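Local coordinates for carnitinyl-CoA dehydratase (Mycobacterium avium, PDB 3R0O), which probably catalyses the reversible addition and removal of water on carnitinyl-CoA-type thioesters, as a member of the enoyl-CoA hydratase/isomerase family, at residues V18-R21 and A26-T29; G100-F105 and P237-T242. One frame throughout, in Å; residues are numbered along the deposited sequence.

Contact 1. Residues V18-R21 and A26-T29; sequences VVER and ALIT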
loop_
_atom_site.group_PDB
_atom_site.type_symbol
_atom_site.label_atom_id
_atom_site.label_comp_id
_atom_site.label_asym_id
_atom_site.label_seq_id
_atom_site.Cartn_x
_atom_site.Cartn_y
_atom_site.Cartn_z
ATOM N N VAL A 18 26.818 19.824 -8.610
ATOM C CA VAL A 18 27.445 20.600 -7.528
ATOM C C VAL A 18 26.761 20.326 -6.189
ATOM O O VAL A 18 25.587 19.934 -6.156
ATOM C CB VAL A 18 27.444 22.126 -7.828
ATOM C CG1 VAL A 18 28.364 22.435 -9.002
ATOM C CG2 VAL A 18 26.045 22.626 -8.129
ATOM N N VAL A 19 27.503 20.519 -5.097
ATOM C CA VAL A 19 26.981 20.345 -3.750
ATOM C C VAL A 19 27.224 21.632 -2.989
ATOM O O VAL A 19 28.241 22.266 -3.170
ATOM C CB VAL A 19 27.727 19.229 -2.979
ATOM C CG1 VAL A 19 26.922 18.793 -1.773
ATOM C CG2 VAL A 19 28.041 18.052 -3.872
ATOM N N GLU A 20 26.286 22.018 -2.139
ATOM C CA GLU A 20 26.466 23.183 -1.280
ATOM C C GLU A 20 25.753 22.946 0.044
ATOM O O GLU A 20 24.838 22.120 0.121
ATOM C CB GLU A 20 26.032 24.494 -1.978
ATOM C CG GLU A 20 24.537 24.685 -2.238
ATOM C CD GLU A 20 24.251 25.699 -3.363
ATOM O OE1 GLU A 20 23.883 26.852 -3.042
ATOM O OE2 GLU A 20 24.392 25.341 -4.561
ATOM N N ARG A 21 26.198 23.629 1.088
ATOM C CA ARG A 21 25.548 23.548 2.383
ATOM C C ARG A 21 24.610 24.716 2.603
ATOM O O ARG A 21 24.938 25.837 2.244
ATOM C CB ARG A 21 26.590 23.505 3.493
ATOM C CG ARG A 21 27.317 22.182 3.575
ATOM C CD ARG A 21 26.452 21.124 4.258
ATOM N NE ARG A 21 26.178 21.500 5.638
ATOM C CZ ARG A 21 27.005 21.265 6.657
ATOM N NH1 ARG A 21 26.669 21.656 7.883
ATOM N NH2 ARG A 21 28.168 20.642 6.460
ATOM N N ALA A 26 22.426 19.451 2.936
ATOM C CA ALA A 26 23.266 19.319 1.758
ATOM C C ALA A 26 22.365 19.378 0.551
ATOM O O ALA A 26 21.474 18.522 0.395
ATOM C CB ALA A 26 24.037 18.010 1.779
ATOM N N LEU A 27 22.593 20.396 -0.281
ATOM C CA LEU A 27 21.869 20.590 -1.528
ATOM C C LEU A 27 22.720 20.127 -2.721
ATOM O O LEU A 27 23.816 20.668 -2.990
ATOM C CB LEU A 27 21.458 22.078 -1.702
ATOM C CG LEU A 27 20.788 22.517 -3.019
ATOM C CD1 LEU A 27 19.378 21.910 -3.224
ATOM C CD2 LEU A 27 20.713 24.050 -3.129
ATOM N N ILE A 28 22.205 19.138 -3.434
ATOM C CA ILE A 28 22.870 18.601 -4.609
ATOM C C ILE A 28 22.088 19.028 -5.819
ATOM O O ILE A 28 20.884 18.827 -5.857
ATOM C CB ILE A 28 22.876 17.055 -4.591
ATOM C CG1 ILE A 28 23.515 16.545 -3.290
ATOM C CG2 ILE A 28 23.543 16.532 -5.886
ATOM C CD1 ILE A 28 23.263 15.077 -2.985
ATOM N N THR A 29 22.765 19.608 -6.811
ATOM C CA THR A 29 22.111 20.074 -8.013
ATOM C C THR A 29 22.758 19.342 -9.158
ATOM O O THR A 29 23.974 19.488 -9.391
ATOM C CB THR A 29 22.279 21.613 -8.206
ATOM O OG1 THR A 29 21.735 22.307 -7.073
ATOM C CG2 THR A 29 21.575 22.084 -9.474
HETATM O O HOH W 1 23.725 22.579 -5.337
#

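Contact 2. Residues G100-F105 and P237-T242; sequences GYVHHF and PKWERT. With EDO (1,2-ethanediol), chain D.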
loop_
_atom_site.group_PDB
_atom_site.type_symbol
_atom_site.label_atom_id
_atom_site.label_comp_id
_atom_site.label_asym_id
_atom_site.label_seq_id
_atom_site.Cartn_x
_atom_site.Cartn_y
_atom_site.Cartn_z
ATOM N N GLY A 100 24.261 6.902 -9.001
ATOM C CA GLY A 100 24.899 6.652 -7.701
ATOM C C GLY A 100 23.919 6.912 -6.562
ATOM O O GLY A 100 24.319 7.155 -5.412
ATOM N N TYR A 101 22.632 6.815 -6.890
ATOM C CA TYR A 101 21.564 7.331 -6.024
ATOM C C TYR A 101 20.512 6.273 -5.672
ATOM O O TYR A 101 20.132 6.163 -4.531
ATOM C CB TYR A 101 20.883 8.530 -6.717
ATOM C CG TYR A 101 19.915 9.309 -5.833
ATOM C CD1 TYR A 101 20.365 10.354 -5.047
ATOM C CD2 TYR A 101 18.561 8.989 -5.786
ATOM C CE1 TYR A 101 19.506 11.082 -4.226
ATOM C CE2 TYR A 101 17.675 9.716 -4.950
ATOM C CZ TYR A 101 18.172 10.761 -4.184
ATOM O OH TYR A 101 17.350 11.480 -3.376
ATOM N N VAL A 102 20.024 5.497 -6.642
ATOM C CA VAL A 102 18.799 4.714 -6.407
ATOM C C VAL A 102 18.963 3.501 -5.483
ATOM O O VAL A 102 17.997 3.051 -4.898
ATOM C CB VAL A 102 18.112 4.257 -7.710
ATOM C CG1 VAL A 102 17.713 5.454 -8.543
ATOM C CG2 VAL A 102 18.993 3.296 -8.485
ATOM N N HIS A 103 20.164 2.961 -5.359
ATOM C CA HIS A 103 20.364 1.803 -4.486
ATOM C C HIS A 103 21.483 2.170 -3.520
ATOM O O HIS A 103 22.470 1.460 -3.368
ATOM C CB HIS A 103 20.679 0.549 -5.329
ATOM C CG HIS A 103 20.706 -0.745 -4.557
ATOM N ND1 HIS A 103 21.027 -1.946 -5.145
ATOM C CD2 HIS A 103 20.474 -1.026 -3.251
ATOM C CE1 HIS A 103 20.978 -2.913 -4.242
ATOM N NE2 HIS A 103 20.635 -2.383 -3.087
ATOM N N HIS A 104 21.308 3.326 -2.886
ATOM C CA HIS A 104 22.351 3.933 -2.060
ATOM C C HIS A 104 21.644 4.479 -0.821
ATOM O O HIS A 104 21.445 5.683 -0.678
ATOM C CB HIS A 104 23.079 5.027 -2.874
ATOM C CG HIS A 104 24.300 5.603 -2.206
ATOM N ND1 HIS A 104 25.175 6.443 -2.867
ATOM C CD2 HIS A 104 24.797 5.468 -0.949
ATOM C CE1 HIS A 104 26.158 6.795 -2.056
ATOM N NE2 HIS A 104 25.945 6.230 -0.882
ATOM N N PHE A 105 21.225 3.574 0.068
ATOM C CA PHE A 105 20.519 4.014 1.284
ATOM C C PHE A 105 21.441 4.834 2.218
ATOM O O PHE A 105 22.584 4.454 2.427
ATOM C CB PHE A 105 19.908 2.810 2.023
ATOM C CG PHE A 105 19.092 3.187 3.241
ATOM C CD1 PHE A 105 17.714 3.339 3.149
ATOM C CD2 PHE A 105 19.708 3.383 4.470
ATOM C CE1 PHE A 105 16.959 3.683 4.267
ATOM C CE2 PHE A 105 18.960 3.737 5.587
ATOM C CZ PHE A 105 17.592 3.868 5.492
ATOM N N PRO A 237 15.665 -8.835 -3.282
ATOM C CA PRO A 237 15.172 -9.749 -4.323
ATOM C C PRO A 237 14.491 -9.009 -5.467
ATOM O O PRO A 237 14.462 -9.504 -6.599
ATOM C CB PRO A 237 14.172 -10.666 -3.574
ATOM C CG PRO A 237 14.562 -10.564 -2.135
ATOM C CD PRO A 237 15.052 -9.130 -1.973
ATOM N N LYS A 238 13.964 -7.824 -5.203
ATOM C CA LYS A 238 13.353 -7.056 -6.278
ATOM C C LYS A 238 14.404 -6.535 -7.280
ATOM O O LYS A 238 14.193 -6.578 -8.503
ATOM C CB LYS A 238 12.485 -5.946 -5.688
ATOM C CG LYS A 238 11.407 -6.505 -4.708
ATOM C CD LYS A 238 10.673 -5.359 -4.002
ATOM C CE LYS A 238 9.542 -5.836 -3.099
ATOM N NZ LYS A 238 8.745 -4.655 -2.700
ATOM N N TRP A 239 15.535 -6.065 -6.747
ATOM C CA TRP A 239 16.714 -5.705 -7.547
ATOM C C TRP A 239 17.182 -6.891 -8.381
ATOM O O TRP A 239 17.377 -6.748 -9.594
ATOM C CB TRP A 239 17.868 -5.160 -6.677
ATOM C CG TRP A 239 17.587 -3.773 -6.136
ATOM C CD1 TRP A 239 17.326 -3.418 -4.821
ATOM C CD2 TRP A 239 17.532 -2.565 -6.898
ATOM N NE1 TRP A 239 17.098 -2.055 -4.742
ATOM C CE2 TRP A 239 17.218 -1.515 -6.003
ATOM C CE3 TRP A 239 17.705 -2.267 -8.266
ATOM C CZ2 TRP A 239 17.086 -0.183 -6.427
ATOM C CZ3 TRP A 239 17.555 -0.955 -8.692
ATOM C CH2 TRP A 239 17.263 0.078 -7.772
ATOM N N GLU A 240 17.344 -8.062 -7.754
ATOM C CA GLU A 240 17.829 -9.250 -8.485
ATOM C C GLU A 240 16.883 -9.613 -9.640
ATOM O O GLU A 240 17.339 -9.831 -10.771
ATOM C CB GLU A 240 18.087 -10.452 -7.554
ATOM N N ARG A 241 15.574 -9.630 -9.356
ATOM C CA ARG A 241 14.550 -9.872 -10.367
ATOM C C ARG A 241 14.626 -8.849 -11.493
ATOM O O ARG A 241 14.556 -9.214 -12.678
ATOM C CB ARG A 241 13.132 -9.892 -9.750
ATOM C CG ARG A 241 12.002 -10.229 -10.759
ATOM C CD ARG A 241 10.649 -10.458 -10.060
ATOM N NE ARG A 241 10.734 -11.557 -9.109
ATOM C CZ ARG A 241 10.854 -11.423 -7.786
ATOM N NH1 ARG A 241 10.814 -10.219 -7.196
ATOM N NH2 ARG A 241 10.974 -12.516 -7.049
ATOM N N THR A 242 14.773 -7.574 -11.129
ATOM C CA THR A 242 14.880 -6.511 -12.139
ATOM C C THR A 242 16.102 -6.710 -13.035
ATOM O O THR A 242 15.984 -6.688 -14.270
ATOM C CB THR A 242 14.900 -5.065 -11.517
ATOM O OG1 THR A 242 13.686 -4.821 -10.796
ATOM C CG2 THR A 242 15.016 -4.022 -12.614
HETATM C C1 EDO D . 19.298 8.119 -1.899
HETATM O O1 EDO D . 19.771 8.002 -0.553
HETATM C C2 EDO D . 17.799 7.857 -1.956
HETATM O O2 EDO D . 17.163 8.471 -0.822
#

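Contact 1. Residues V18-R21 and A26-T29
The carboxylate of Glu20 lies with one face over the isobutyl group of Leu27: CD2 of Leu27 stands 3.9 Å from Glu20 CD, almost straight above the plane. Water 1 sits off the OE2 end of that carboxylate, displaced from the plane to the same side as Leu27. With CG placed between its backbone N and carbonyl carbon (chi1 69°) and the chain extended beyond, Glu20 runs alongside Leu27. The water links both strands, being hydrogen-bonded to Glu20 OE2 (2.9 Å), Leu27 O (3.0 Å) and Thr29 OG1 (2.7 Å). Leu27 O is thus gripped twice, since Glu20 N also bonds it; Leu27 N returns a straighter bond to Glu20 O, with 167° at the hydrogen. Val18 and Thr29 form the same reciprocal pair. These paired bonds, with the strand axes 158° apart in direction, define an antiparallel beta hairpin. It forms one edge of the main sheet of the crotonase fold: 17-22 is an outermost strand within the chain, while 25-30 continues the hydrogen bonding to parallel strand 62-67. Beside Glu20, Val18 CG2 rests 3.9 Å from Thr29 CB. The other face of the hairpin carries Val19, Ile28, Arg21 and Ala26. There, in a non-hydrogen-bonded pair, Val19 CG1 approaches Ile28 CG1 at 4.4 Å, and both side chains lean on Ala50 of helix 41-56.

Contact 2. Residues G100-F105 and P237-T242
The backbones stay well apart, with the closest CA atoms, those of His103 and Trp239, separated by 8.9 Å and no hydrogen bond across, leaving irregular loop 100-105 and helix 236-250 to meet through side chains. His103 and the five-membered ring of Trp239 stack face to face, with centroids 3.9 Å apart and planes 3° from parallel. Trp239 NE1 lies over the centre of the imidazole. With CG anti to the backbone N (chi1 -171°), the imidazole of His103 reaches over the pyrrole part of the indole, while CB lies over the six-membered ring in a CH-pi contact. At the far end of the indole, Val102 CG2 touches Trp239 CH2 at 3.7 Å. Phe157 of helix 155-162 meets the indole edge-to-face, and Arg158 hydrogen-bonds Val102 O. Within the loop, His104 ND1 donates to Gly100 O (2.8 Å), closing a tight bend. A 1,2-ethanediol, probably from the crystallisation liquor, lies over one face of the Tyr101 ring and bonds His104 O through O1 (2.9 Å). On helix 236-250, Arg241 forms a salt bridge with Asp228 of the second subunit, consistent with the C-terminal helical region of crotonase-fold enzymes, which packs on the core and takes part in trimer contacts.

How the contacts relate
Following the chain from the N terminus, contact 1 closes first, a short hairpin whose strands, 17-22 and 25-30, are joined by a two-residue turn. The chain then forms helix 41-56 and strand 62-67 before reaching the loop 100-105, where contact 2 opens; this one closes only after 131 intervening residues, on helix 236-250. The two are therefore in series, neither nesting nor crossing. The centres of contact 1 and contact 2 lie about 23 Å apart, their nearest atoms about 6 Å. Helix 41-56 lies between them: Val47 meets both Ile28 of contact 1 and Tyr101 of contact 2. Contact 1 thus belongs to one edge of the main sheet, whereas contact 2 ties the core to the C-terminal helices.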